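Local coordinates for protein similar to hydroxylamine oxidoreductase (Kuenenia stuttgartiensis, PDB 6H5L) that probably serves as a multiheme c-type cytochrome subunit of an anammox reductase complex, passing electrons along a chain of covalently bound hemes, at residues A[55-60]-A[205-210]; A[300-305]-A[369-374]; A[364-369]-A[470-475]. All coordinates share one frame; numbering follows the deposited sequence.

Contact 1 (A[55-60]-A[205-210]). With HEC (heme c), chain G.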
loop_
_atom_site.group_PDB
_atom_site.type_symbol
_atom_site.label_atom_id
_atom_site.label_comp_id
_atom_site.label_asym_id
_atom_site.label_seq_id
_atom_site.Cartn_x
_atom_site.Cartn_y
_atom_site.Cartn_z
ATOM N N GLN A 55 -20.643 -43.906 15.850
ATOM C CA GLN A 55 -20.444 -45.135 15.077
ATOM C C GLN A 55 -21.654 -45.324 14.174
ATOM O O GLN A 55 -22.557 -46.117 14.467
ATOM C CB GLN A 55 -20.243 -46.339 16.002
ATOM C CG GLN A 55 -19.820 -47.613 15.299
ATOM C CD GLN A 55 -18.320 -47.704 15.095
ATOM O OE1 GLN A 55 -17.586 -46.743 15.328
ATOM N NE2 GLN A 55 -17.856 -48.871 14.666
ATOM N N PRO A 56 -21.706 -44.595 13.052
ATOM C CA PRO A 56 -22.946 -44.574 12.253
ATOM C C PRO A 56 -23.315 -45.912 11.635
ATOM O O PRO A 56 -24.495 -46.285 11.661
ATOM C CB PRO A 56 -22.646 -43.518 11.177
ATOM C CG PRO A 56 -21.544 -42.688 11.751
ATOM C CD PRO A 56 -20.710 -43.635 12.550
ATOM N N ASN A 57 -22.351 -46.637 11.059
ATOM C CA ASN A 57 -22.664 -47.914 10.420
ATOM C C ASN A 57 -23.410 -48.847 11.364
ATOM O O ASN A 57 -24.386 -49.495 10.969
ATOM C CB ASN A 57 -21.384 -48.587 9.923
ATOM C CG ASN A 57 -20.918 -48.049 8.582
ATOM O OD1 ASN A 57 -21.715 -47.531 7.799
ATOM N ND2 ASN A 57 -19.626 -48.185 8.304
ATOM N N ARG A 58 -22.972 -48.916 12.619
ATOM C CA ARG A 58 -23.563 -49.853 13.564
ATOM C C ARG A 58 -24.830 -49.308 14.212
ATOM O O ARG A 58 -25.727 -50.089 14.541
ATOM C CB ARG A 58 -22.538 -50.223 14.635
ATOM C CG ARG A 58 -23.052 -51.132 15.744
ATOM C CD ARG A 58 -23.275 -52.555 15.267
ATOM N NE ARG A 58 -23.664 -53.439 16.362
ATOM C CZ ARG A 58 -23.936 -54.731 16.215
ATOM N NH1 ARG A 58 -23.863 -55.292 15.016
ATOM N NH2 ARG A 58 -24.282 -55.462 17.267
ATOM N N HIS A 59 -24.938 -47.989 14.396
ATOM C CA HIS A 59 -25.944 -47.449 15.303
ATOM C C HIS A 59 -26.765 -46.277 14.779
ATOM O O HIS A 59 -27.624 -45.784 15.519
ATOM C CB HIS A 59 -25.284 -47.025 16.626
ATOM C CG HIS A 59 -24.774 -48.173 17.442
ATOM N ND1 HIS A 59 -25.585 -49.206 17.859
ATOM C CD2 HIS A 59 -23.539 -48.446 17.925
ATOM C CE1 HIS A 59 -24.869 -50.070 18.557
ATOM N NE2 HIS A 59 -23.625 -49.630 18.615
ATOM N N TYR A 60 -26.543 -45.807 13.556
ATOM C CA TYR A 60 -27.325 -44.672 13.080
ATOM C C TYR A 60 -28.751 -45.097 12.749
ATOM O O TYR A 60 -28.991 -46.203 12.257
ATOM C CB TYR A 60 -26.675 -44.029 11.855
ATOM C CG TYR A 60 -27.391 -42.778 11.393
ATOM C CD1 TYR A 60 -27.319 -41.603 12.129
ATOM C CD2 TYR A 60 -28.145 -42.775 10.228
ATOM C CE1 TYR A 60 -27.975 -40.458 11.716
ATOM C CE2 TYR A 60 -28.803 -41.634 9.804
ATOM C CZ TYR A 60 -28.713 -40.478 10.553
ATOM O OH TYR A 60 -29.365 -39.338 10.140
ATOM N N GLY A 205 -13.123 -42.132 16.606
ATOM C CA GLY A 205 -12.290 -41.832 15.460
ATOM C C GLY A 205 -12.098 -42.999 14.514
ATOM O O GLY A 205 -11.167 -42.999 13.703
ATOM N N ALA A 206 -12.970 -44.004 14.606
ATOM C CA ALA A 206 -12.865 -45.185 13.759
ATOM C C ALA A 206 -13.657 -45.045 12.465
ATOM O O ALA A 206 -13.201 -45.499 11.409
ATOM C CB ALA A 206 -13.328 -46.429 14.523
ATOM N N GLU A 207 -14.836 -44.425 12.519
ATOM C CA GLU A 207 -15.639 -44.200 11.328
ATOM C C GLU A 207 -15.838 -42.729 11.000
ATOM O O GLU A 207 -16.427 -42.422 9.958
ATOM C CB GLU A 207 -17.016 -44.869 11.471
ATOM C CG GLU A 207 -16.954 -46.366 11.734
ATOM C CD GLU A 207 -18.277 -47.060 11.475
ATOM O OE1 GLU A 207 -18.266 -48.193 10.948
ATOM O OE2 GLU A 207 -19.332 -46.470 11.790
ATOM N N LYS A 208 -15.368 -41.817 11.846
ATOM C CA LYS A 208 -15.500 -40.385 11.615
ATOM C C LYS A 208 -14.156 -39.822 11.171
ATOM O O LYS A 208 -13.169 -39.906 11.909
ATOM C CB LYS A 208 -15.981 -39.669 12.876
ATOM C CG LYS A 208 -17.131 -40.348 13.597
ATOM C CD LYS A 208 -17.990 -39.323 14.316
ATOM C CE LYS A 208 -17.147 -38.264 15.005
ATOM N NZ LYS A 208 -17.863 -36.959 15.067
ATOM N N CYS A 209 -14.122 -39.251 9.968
ATOM C CA CYS A 209 -12.926 -38.606 9.444
ATOM C C CYS A 209 -12.885 -37.117 9.751
ATOM O O CYS A 209 -11.948 -36.433 9.322
ATOM C CB CYS A 209 -12.827 -38.827 7.933
ATOM S SG CYS A 209 -12.685 -40.552 7.438
ATOM N N ASP A 210 -13.870 -36.604 10.489
ATOM C CA ASP A 210 -13.924 -35.206 10.898
ATOM C C ASP A 210 -13.316 -34.991 12.278
ATOM O O ASP A 210 -13.677 -34.038 12.978
ATOM C CB ASP A 210 -15.369 -34.711 10.883
ATOM C CG ASP A 210 -16.259 -35.491 11.833
ATOM O OD1 ASP A 210 -15.798 -36.517 12.378
ATOM O OD2 ASP A 210 -17.420 -35.084 12.042
HETATM FE FE HEC G . -7.096 -36.702 7.103
HETATM C CHA HEC G . -4.990 -34.771 5.196
HETATM C CHB HEC G . -9.069 -37.237 4.338
HETATM C CHC HEC G . -8.942 -39.052 8.842
HETATM C CHD HEC G . -5.415 -35.909 9.948
HETATM N NA HEC G . -7.046 -36.107 5.136
HETATM C C1A HEC G . -6.074 -35.317 4.554
HETATM C C2A HEC G . -6.391 -35.158 3.152
HETATM C C3A HEC G . -7.513 -35.837 2.909
HETATM C C4A HEC G . -7.953 -36.449 4.151
HETATM C CMA HEC G . -8.213 -35.943 1.540
HETATM C CAA HEC G . -5.562 -34.354 2.125
HETATM C CBA HEC G . -6.131 -32.950 1.949
HETATM C CGA HEC G . -5.297 -32.205 0.938
HETATM O O1A HEC G . -4.143 -32.634 0.678
HETATM O O2A HEC G . -5.783 -31.180 0.395
HETATM N NB HEC G . -8.754 -37.869 6.697
HETATM C C1B HEC G . -9.309 -38.031 5.441
HETATM C C2B HEC G . -10.187 -39.181 5.492
HETATM C C3B HEC G . -10.161 -39.680 6.733
HETATM C C4B HEC G . -9.256 -38.865 7.516
HETATM C CMB HEC G . -11.008 -39.708 4.298
HETATM C CAB HEC G . -10.930 -40.909 7.270
HETATM C CBB HEC G . -10.334 -42.216 6.700
HETATM N NC HEC G . -7.173 -37.359 9.036
HETATM C C1C HEC G . -7.993 -38.347 9.547
HETATM C C2C HEC G . -7.593 -38.600 10.916
HETATM C C3C HEC G . -6.718 -37.646 11.259
HETATM C C4C HEC G . -6.369 -36.901 10.061
HETATM C CMC HEC G . -8.379 -39.509 11.889
HETATM C CAC HEC G . -6.068 -37.463 12.648
HETATM C CBC HEC G . -5.156 -38.670 12.968
HETATM N ND HEC G . -5.492 -35.473 7.514
HETATM C C1D HEC G . -4.892 -35.414 8.769
HETATM C C2D HEC G . -3.618 -34.744 8.630
HETATM C C3D HEC G . -3.486 -34.391 7.147
HETATM C C4D HEC G . -4.695 -34.883 6.534
HETATM C CMD HEC G . -2.596 -34.442 9.737
HETATM C CAD HEC G . -2.309 -33.675 6.450
HETATM C CBD HEC G . -1.556 -34.723 5.634
HETATM C CGD HEC G . -0.191 -34.231 5.230
HETATM O O1D HEC G . 0.622 -35.059 4.745
HETATM O O2D HEC G . 0.089 -33.016 5.396
HETATM O O HOH W 1 -16.387 -44.654 15.382
#
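Glu207 OE1 is gripped by two groups, the side-chain amide of Asn57, whose ND2 lies 3.0 Å away, and the hydroxyl of Tyr17. The amide comes in from above the carboxylate plane, the two flat groups standing almost perpendicular at 89°. The other oxygen is held by the backbone: Asn57 N donates to Glu207 OE2 over 3.1 Å, on the syn lone pair and with an N-H...O angle of 150°. Asn57 thus gives a backbone and a side-chain N-H, one to each oxygen of the carboxylate, which would restrain rotation of that group about the Glu207 CG-CD bond.

Pro56 has no N-H to share, and instead lays its CD against OE2 as it runs past the glutamate in the opposite direction. Gln55 closes the arrangement by stacking. Its CG is anti to the backbone N (chi1 -171°) and the chain then bends, which brings the amide back over the carboxylate with CD 3.7 Å from Glu207 OE2 and the planes nearly parallel.

Helix 56-59 begins just after Gln55, and OE2 sits at its amino end, where the partial positive charge would probably favour an ionised glutamate. The loop that supplies Glu207 is committed to heme binding. Cys209 SG is bonded covalently to a vinyl-derived carbon, CAB, of heme c, while Lys208 NZ forms a salt bridge, with only a weak hydrogen bond, to Asp210 OD1 (3.4 Å), Asp210 being paired also with Arg215. Tethering a short helix by a carboxylate two residues ahead of the first cysteine, this buried contact belongs to a CxxCH heme-attachment site of a multiheme cytochrome c.

Contact 2 (A[300-305]-A[369-374]). With HEC (heme c), chain I.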
loop_
_atom_site.group_PDB
_atom_site.type_symbol
_atom_site.label_atom_id
_atom_site.label_comp_id
_atom_site.label_asym_id
_atom_site.label_seq_id
_atom_site.Cartn_x
_atom_site.Cartn_y
_atom_site.Cartn_z
ATOM N N GLY A 300 5.176 -46.761 16.350
ATOM C CA GLY A 300 5.097 -46.996 17.785
ATOM C C GLY A 300 5.918 -48.194 18.227
ATOM O O GLY A 300 5.957 -49.232 17.563
ATOM N N ILE A 301 6.588 -48.034 19.373
ATOM C CA ILE A 301 7.436 -49.074 19.956
ATOM C C ILE A 301 6.985 -49.450 21.357
ATOM O O ILE A 301 6.762 -50.632 21.651
ATOM C CB ILE A 301 8.934 -48.660 19.967
ATOM C CG1 ILE A 301 9.427 -48.391 18.522
ATOM C CG2 ILE A 301 9.786 -49.708 20.650
ATOM C CD1 ILE A 301 10.842 -47.835 18.458
ATOM N N TRP A 302 6.886 -48.455 22.221
ATOM C CA TRP A 302 6.457 -48.663 23.621
ATOM C C TRP A 302 4.951 -48.475 23.687
ATOM O O TRP A 302 4.446 -48.495 24.753
ATOM C CB TRP A 302 7.139 -47.678 24.563
ATOM C CG TRP A 302 8.573 -47.939 24.870
ATOM C CD1 TRP A 302 9.636 -47.298 24.334
ATOM C CD2 TRP A 302 9.112 -48.893 25.789
ATOM N NE1 TRP A 302 10.793 -47.770 24.860
ATOM C CE2 TRP A 302 10.508 -48.756 25.749
ATOM C CE3 TRP A 302 8.562 -49.842 26.646
ATOM C CZ2 TRP A 302 11.356 -49.536 26.525
ATOM C CZ3 TRP A 302 9.397 -50.607 27.413
ATOM C CH2 TRP A 302 10.774 -50.462 27.349
ATOM N N ARG A 303 4.306 -48.515 22.540
ATOM C CA ARG A 303 2.911 -48.162 22.241
ATOM C C ARG A 303 2.238 -47.395 23.372
ATOM O O ARG A 303 2.453 -46.242 23.442
ATOM C CB ARG A 303 2.189 -49.462 21.902
ATOM C CG ARG A 303 2.930 -50.300 20.883
ATOM C CD ARG A 303 2.934 -49.798 19.470
ATOM N NE ARG A 303 1.614 -49.467 19.018
ATOM C CZ ARG A 303 0.824 -50.211 18.284
ATOM N NH1 ARG A 303 1.165 -51.418 17.920
ATOM N NH2 ARG A 303 -0.326 -49.729 17.891
ATOM N N MET A 304 1.611 -48.038 24.330
ATOM C CA MET A 304 0.880 -47.268 25.323
ATOM C C MET A 304 1.658 -47.088 26.615
ATOM O O MET A 304 1.315 -46.206 27.410
ATOM C CB MET A 304 -0.479 -47.915 25.618
ATOM C CG MET A 304 -1.452 -47.001 26.370
ATOM S SD MET A 304 -3.127 -47.655 26.525
ATOM C CE MET A 304 -3.915 -46.376 27.503
ATOM N N GLY A 305 2.717 -47.868 26.821
ATOM C CA GLY A 305 3.418 -47.895 28.083
ATOM C C GLY A 305 2.898 -48.928 29.054
ATOM O O GLY A 305 3.400 -49.004 30.183
ATOM N N PHE A 369 14.208 -45.204 31.066
ATOM C CA PHE A 369 13.121 -44.829 31.964
ATOM C C PHE A 369 12.020 -45.881 31.958
ATOM O O PHE A 369 11.457 -46.208 33.008
ATOM C CB PHE A 369 12.557 -43.462 31.574
ATOM C CG PHE A 369 11.339 -43.062 32.360
ATOM C CD1 PHE A 369 11.464 -42.401 33.573
ATOM C CD2 PHE A 369 10.066 -43.347 31.887
ATOM C CE1 PHE A 369 10.345 -42.034 34.298
ATOM C CE2 PHE A 369 8.947 -42.985 32.609
ATOM C CZ PHE A 369 9.085 -42.326 33.814
ATOM N N MET A 370 11.700 -46.422 30.781
ATOM C CA MET A 370 10.630 -47.410 30.690
ATOM C C MET A 370 11.045 -48.740 31.308
ATOM O O MET A 370 10.216 -49.438 31.908
ATOM C CB MET A 370 10.214 -47.593 29.234
ATOM C CG MET A 370 9.516 -46.381 28.661
ATOM S SD MET A 370 8.089 -45.939 29.665
ATOM C CE MET A 370 6.906 -47.174 29.133
ATOM N N PHE A 371 12.318 -49.112 31.171
ATOM C CA PHE A 371 12.794 -50.350 31.784
ATOM C C PHE A 371 12.697 -50.280 33.303
ATOM O O PHE A 371 12.231 -51.223 33.952
ATOM C CB PHE A 371 14.231 -50.634 31.343
ATOM C CG PHE A 371 14.344 -51.132 29.930
ATOM C CD1 PHE A 371 13.408 -52.012 29.414
ATOM C CD2 PHE A 371 15.384 -50.715 29.115
ATOM C CE1 PHE A 371 13.508 -52.472 28.114
ATOM C CE2 PHE A 371 15.488 -51.170 27.812
ATOM C CZ PHE A 371 14.549 -52.049 27.312
ATOM N N GLN A 372 13.127 -49.160 33.890
ATOM C CA GLN A 372 13.064 -49.027 35.341
ATOM C C GLN A 372 11.635 -48.794 35.820
ATOM O O GLN A 372 11.286 -49.193 36.937
ATOM C CB GLN A 372 13.989 -47.900 35.809
ATOM C CG GLN A 372 13.600 -46.503 35.349
ATOM C CD GLN A 372 12.639 -45.821 36.302
ATOM O OE1 GLN A 372 12.802 -45.889 37.521
ATOM N NE2 GLN A 372 11.624 -45.164 35.752
ATOM N N ALA A 373 10.797 -48.163 34.995
ATOM C CA ALA A 373 9.406 -47.953 35.384
ATOM C C ALA A 373 8.624 -49.262 35.361
ATOM O O ALA A 373 7.855 -49.547 36.289
ATOM C CB ALA A 373 8.751 -46.915 34.473
ATOM N N HIS A 374 8.809 -50.074 34.313
ATOM C CA HIS A 374 8.195 -51.398 34.297
ATOM C C HIS A 374 8.734 -52.286 35.405
ATOM O O HIS A 374 7.991 -53.113 35.945
ATOM C CB HIS A 374 8.404 -52.062 32.934
ATOM C CG HIS A 374 7.298 -51.803 31.959
ATOM N ND1 HIS A 374 7.418 -50.924 30.906
ATOM C CD2 HIS A 374 6.046 -52.308 31.883
ATOM C CE1 HIS A 374 6.290 -50.899 30.221
ATOM N NE2 HIS A 374 5.439 -51.731 30.795
HETATM FE FE HEC I . 4.319 -38.414 20.457
HETATM C CHA HEC I . 4.917 -41.473 21.748
HETATM C CHB HEC I . 0.926 -38.828 20.951
HETATM C CHC HEC I . 3.733 -35.186 19.437
HETATM C CHD HEC I . 7.570 -38.146 19.315
HETATM N NA HEC I . 3.140 -39.837 21.298
HETATM C C1A HEC I . 3.599 -41.105 21.591
HETATM C C2A HEC I . 2.443 -41.970 21.703
HETATM C C3A HEC I . 1.346 -41.246 21.484
HETATM C C4A HEC I . 1.760 -39.886 21.224
HETATM C CMA HEC I . -0.111 -41.755 21.503
HETATM C CAA HEC I . 2.480 -43.472 22.018
HETATM C CBA HEC I . 2.634 -44.242 20.714
HETATM C CGA HEC I . 4.091 -44.549 20.498
HETATM O O1A HEC I . 4.671 -44.028 19.512
HETATM O O2A HEC I . 4.674 -45.304 21.317
HETATM N NB HEC I . 2.631 -37.243 20.186
HETATM C C1B HEC I . 1.345 -37.579 20.559
HETATM C C2B HEC I . 0.524 -36.391 20.482
HETATM C C3B HEC I . 1.292 -35.387 20.057
HETATM C C4B HEC I . 2.636 -35.900 19.867
HETATM C CMB HEC I . -0.986 -36.331 20.788
HETATM C CAB HEC I . 0.838 -33.930 19.817
HETATM C CBB HEC I . 0.403 -33.240 21.130
HETATM N NC HEC I . 5.428 -36.962 19.498
HETATM C C1C HEC I . 5.010 -35.668 19.252
HETATM C C2C HEC I . 6.180 -34.867 18.941
HETATM C C3C HEC I . 7.197 -35.714 18.748
HETATM C C4C HEC I . 6.775 -37.027 19.198
HETATM C CMC HEC I . 6.118 -33.426 18.393
HETATM C CAC HEC I . 8.629 -35.335 18.299
HETATM C CBC HEC I . 9.343 -34.523 19.400
HETATM N ND HEC I . 5.994 -39.632 20.504
HETATM C C1D HEC I . 7.252 -39.295 20.010
HETATM C C2D HEC I . 8.176 -40.357 20.342
HETATM C C3D HEC I . 7.346 -41.397 21.106
HETATM C C4D HEC I . 6.003 -40.863 21.153
HETATM C CMD HEC I . 9.681 -40.432 20.006
HETATM C CAD HEC I . 7.840 -42.739 21.683
HETATM C CBD HEC I . 7.898 -43.743 20.535
HETATM C CGD HEC I . 8.313 -45.096 21.045
HETATM O O1D HEC I . 9.534 -45.310 21.257
HETATM O O2D HEC I . 7.420 -45.961 21.231
#
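An aromatic and apolar packing contact joins a heme-binding loop, 300-305, to the long helix 356-389, with the indole of Trp302 as the piece that crosses between them. Met370 covers one face of its six-membered ring. CB is the atom that does so, 3.4 Å from the ring centroid and only 8° off the normal, a CH-pi contact. The methionine chain then bends at chi2 and chi3, so that SD stays above the same face at a greater distance, a Met-aromatic contact, and CE comes within 3.7 Å of Gly305 CA.

At the rim the geometry changes. Trp302 turns the CH2 edge of its indole toward the face of Phe371; Trp302 CH2 lies 3.5 Å from Phe371 CE1 and the planes stand at 71°, an offset edge-to-face pair. The indole nitrogen is turned to the same helix, where NE1 is hydrogen-bonded to Asp367.

The loop also binds a propionate of heme c through its backbone, as part of a heme pocket of this multiheme c-type cytochrome. Trp302 N reaches propionate oxygen O2D of the heme over 2.7 Å in a nearly straight bond of 174°, and Ile301 N donates to the same oxygen over 2.9 Å. Two consecutive amides therefore grip one propionate oxygen, which would favour the ionised carboxylate. A beta turn follows, closed by Gly305 N to Trp302 O at 2.8 Å, and it carries Gly305 O to the imidazole of His374, 3.5 Å from CE1. That carbonyl takes its hydrogen bond from Lys468 NZ, on helix 455-476.

Contact 3 (A[364-369]-A[470-475]). With HEC (heme c), chain I.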
loop_
_atom_site.group_PDB
_atom_site.type_symbol
_atom_site.label_atom_id
_atom_site.label_comp_id
_atom_site.label_asym_id
_atom_site.label_seq_id
_atom_site.Cartn_x
_atom_site.Cartn_y
_atom_site.Cartn_z
ATOM N N LYS A 364 17.389 -43.315 23.886
ATOM C CA LYS A 364 17.916 -44.380 24.734
ATOM C C LYS A 364 17.607 -44.127 26.204
ATOM O O LYS A 364 17.446 -45.078 26.977
ATOM C CB LYS A 364 19.422 -44.532 24.517
ATOM C CG LYS A 364 19.776 -45.458 23.365
ATOM C CD LYS A 364 21.097 -45.082 22.719
ATOM C CE LYS A 364 22.258 -45.153 23.694
ATOM N NZ LYS A 364 23.531 -44.726 23.045
ATOM N N SER A 365 17.513 -42.858 26.609
ATOM C CA SER A 365 17.084 -42.548 27.969
ATOM C C SER A 365 15.596 -42.821 28.154
ATOM O O SER A 365 15.169 -43.206 29.249
ATOM C CB SER A 365 17.403 -41.095 28.307
ATOM O OG SER A 365 18.792 -40.835 28.198
ATOM N N LEU A 366 14.796 -42.618 27.106
ATOM C CA LEU A 366 13.394 -43.024 27.155
ATOM C C LEU A 366 13.267 -44.521 27.397
ATOM O O LEU A 366 12.423 -44.962 28.186
ATOM C CB LEU A 366 12.685 -42.632 25.858
ATOM C CG LEU A 366 11.309 -43.257 25.616
ATOM C CD1 LEU A 366 10.298 -42.765 26.642
ATOM C CD2 LEU A 366 10.823 -42.978 24.198
ATOM N N ASP A 367 14.098 -45.319 26.721
ATOM C CA ASP A 367 14.087 -46.761 26.945
ATOM C C ASP A 367 14.486 -47.101 28.375
ATOM O O ASP A 367 13.870 -47.964 29.012
ATOM C CB ASP A 367 15.020 -47.453 25.949
ATOM C CG ASP A 367 14.613 -47.222 24.506
ATOM O OD1 ASP A 367 13.404 -47.040 24.248
ATOM O OD2 ASP A 367 15.504 -47.223 23.629
ATOM N N GLN A 368 15.513 -46.426 28.899
ATOM C CA GLN A 368 15.962 -46.701 30.260
ATOM C C GLN A 368 14.900 -46.324 31.282
ATOM O O GLN A 368 14.703 -47.040 32.271
ATOM C CB GLN A 368 17.267 -45.961 30.544
ATOM C CG GLN A 368 18.457 -46.504 29.775
ATOM C CD GLN A 368 18.676 -47.985 30.018
ATOM O OE1 GLN A 368 18.928 -48.749 29.086
ATOM N NE2 GLN A 368 18.584 -48.399 31.278
ATOM N N PHE A 369 14.208 -45.204 31.066
ATOM C CA PHE A 369 13.121 -44.829 31.964
ATOM C C PHE A 369 12.020 -45.881 31.958
ATOM O O PHE A 369 11.457 -46.208 33.008
ATOM C CB PHE A 369 12.557 -43.462 31.574
ATOM C CG PHE A 369 11.339 -43.062 32.360
ATOM C CD1 PHE A 369 11.464 -42.401 33.573
ATOM C CD2 PHE A 369 10.066 -43.347 31.887
ATOM C CE1 PHE A 369 10.345 -42.034 34.298
ATOM C CE2 PHE A 369 8.947 -42.985 32.609
ATOM C CZ PHE A 369 9.085 -42.326 33.814
ATOM N N GLN A 470 2.114 -41.450 32.480
ATOM C CA GLN A 470 2.372 -40.014 32.426
ATOM C C GLN A 470 3.867 -39.723 32.378
ATOM O O GLN A 470 4.314 -38.883 31.589
ATOM C CB GLN A 470 1.718 -39.315 33.617
ATOM C CG GLN A 470 0.203 -39.257 33.524
ATOM C CD GLN A 470 -0.450 -38.672 34.758
ATOM O OE1 GLN A 470 -0.239 -37.507 35.094
ATOM N NE2 GLN A 470 -1.252 -39.480 35.441
ATOM N N GLY A 471 4.653 -40.404 33.212
ATOM C CA GLY A 471 6.097 -40.283 33.106
ATOM C C GLY A 471 6.627 -40.783 31.778
ATOM O O GLY A 471 7.613 -40.255 31.259
ATOM N N TYR A 472 5.984 -41.808 31.216
ATOM C CA TYR A 472 6.359 -42.298 29.893
ATOM C C TYR A 472 6.161 -41.221 28.833
ATOM O O TYR A 472 7.079 -40.911 28.066
ATOM C CB TYR A 472 5.546 -43.553 29.562
ATOM C CG TYR A 472 5.460 -43.913 28.093
ATOM C CD1 TYR A 472 6.598 -43.983 27.297
ATOM C CD2 TYR A 472 4.237 -44.216 27.512
ATOM C CE1 TYR A 472 6.513 -44.323 25.961
ATOM C CE2 TYR A 472 4.144 -44.561 26.180
ATOM C CZ TYR A 472 5.282 -44.611 25.409
ATOM O OH TYR A 472 5.183 -44.953 24.080
ATOM N N LYS A 473 4.961 -40.638 28.777
ATOM C CA LYS A 473 4.687 -39.615 27.775
ATOM C C LYS A 473 5.494 -38.348 28.026
ATOM O O LYS A 473 5.902 -37.678 27.069
ATOM C CB LYS A 473 3.191 -39.305 27.742
ATOM C CG LYS A 473 2.345 -40.456 27.224
ATOM C CD LYS A 473 2.861 -40.947 25.881
ATOM C CE LYS A 473 1.965 -42.029 25.306
ATOM N NZ LYS A 473 0.596 -41.525 25.025
ATOM N N GLY A 474 5.737 -38.004 29.292
ATOM C CA GLY A 474 6.588 -36.862 29.584
ATOM C C GLY A 474 8.024 -37.078 29.145
ATOM O O GLY A 474 8.671 -36.160 28.633
ATOM N N THR A 475 8.540 -38.296 29.335
ATOM C CA THR A 475 9.898 -38.604 28.898
ATOM C C THR A 475 9.991 -38.653 27.377
ATOM O O THR A 475 10.958 -38.153 26.792
ATOM C CB THR A 475 10.361 -39.930 29.506
ATOM O OG1 THR A 475 10.293 -39.851 30.934
ATOM C CG2 THR A 475 11.793 -40.244 29.089
HETATM FE FE HEC I . 4.319 -38.414 20.457
HETATM C CHA HEC I . 4.917 -41.473 21.748
HETATM C CHB HEC I . 0.926 -38.828 20.951
HETATM C CHC HEC I . 3.733 -35.186 19.437
HETATM C CHD HEC I . 7.570 -38.146 19.315
HETATM N NA HEC I . 3.140 -39.837 21.298
HETATM C C1A HEC I . 3.599 -41.105 21.591
HETATM C C2A HEC I . 2.443 -41.970 21.703
HETATM C C3A HEC I . 1.346 -41.246 21.484
HETATM C C4A HEC I . 1.760 -39.886 21.224
HETATM C CMA HEC I . -0.111 -41.755 21.503
HETATM C CAA HEC I . 2.480 -43.472 22.018
HETATM C CBA HEC I . 2.634 -44.242 20.714
HETATM C CGA HEC I . 4.091 -44.549 20.498
HETATM O O1A HEC I . 4.671 -44.028 19.512
HETATM O O2A HEC I . 4.674 -45.304 21.317
HETATM N NB HEC I . 2.631 -37.243 20.186
HETATM C C1B HEC I . 1.345 -37.579 20.559
HETATM C C2B HEC I . 0.524 -36.391 20.482
HETATM C C3B HEC I . 1.292 -35.387 20.057
HETATM C C4B HEC I . 2.636 -35.900 19.867
HETATM C CMB HEC I . -0.986 -36.331 20.788
HETATM C CAB HEC I . 0.838 -33.930 19.817
HETATM C CBB HEC I . 0.403 -33.240 21.130
HETATM N NC HEC I . 5.428 -36.962 19.498
HETATM C C1C HEC I . 5.010 -35.668 19.252
HETATM C C2C HEC I . 6.180 -34.867 18.941
HETATM C C3C HEC I . 7.197 -35.714 18.748
HETATM C C4C HEC I . 6.775 -37.027 19.198
HETATM C CMC HEC I . 6.118 -33.426 18.393
HETATM C CAC HEC I . 8.629 -35.335 18.299
HETATM C CBC HEC I . 9.343 -34.523 19.400
HETATM N ND HEC I . 5.994 -39.632 20.504
HETATM C C1D HEC I . 7.252 -39.295 20.010
HETATM C C2D HEC I . 8.176 -40.357 20.342
HETATM C C3D HEC I . 7.346 -41.397 21.106
HETATM C C4D HEC I . 6.003 -40.863 21.153
HETATM C CMD HEC I . 9.681 -40.432 20.006
HETATM C CAD HEC I . 7.840 -42.739 21.683
HETATM C CBD HEC I . 7.898 -43.743 20.535
HETATM C CGD HEC I . 8.313 -45.096 21.045
HETATM O O1D HEC I . 9.534 -45.310 21.257
HETATM O O2D HEC I . 7.420 -45.961 21.231
#
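Phe369 and Thr475 make the dense half of this helix pair. The threonine hydroxyl stands over the centre of the phenyl ring, with Thr475 OG1 3.6 Å from Phe369 CD2, and the ring's CE2 side comes up against the backbone of Gly471, which has no side chain to keep it off. The oxygen of Gly471 is doubly held, by Thr475 N and by Thr475 OG1 (2.7 Å), which reach it from opposite faces of the carbonyl plane; OG1 is also hydrogen-bonded to Ser483. The methyl CG2 of Thr475, anti to the backbone N, points at Leu366 and touches its CA at 3.7 Å.

Beyond Leu366 the packing is looser. Leu366 CD1 meets the edge of the Tyr472 ring, 4.0 Å from Tyr472 CD1, while its CD2 faces the propionate arm of the heme. Away from the partner helix Lys364 lies exposed, whereas Gln368 and Phe369 pack on Tyr194 of the third subunit. The axes of 364-369 and 470-475 run antiparallel at 172°, 9.9 Å apart, a close-packed pair of helices beside a heme, consistent with the helical carboxy-terminal region of hydroxylamine oxidoreductase-like proteins.

In the fold
Contacts 2 and 3 form one continuous cluster, whereas contact 1 lies apart, on the opposite side of the chain's centre. The centres of contacts 2 and 3 are 7 Å apart; both draw on helix 356-389 and share Phe369. Besides the indole N-H bond to that helix, a probable hydrogen bond from Tyr472 OH to Arg303 O, at 3.1 Å, joins them. Both border the propionates of the same heme c, and both also touch a third subunit, another copy of the protein. The centre of contact 1 is about 31 Å from that of contact 2 and 34 Å from that of contact 3, and its loop carries a different heme.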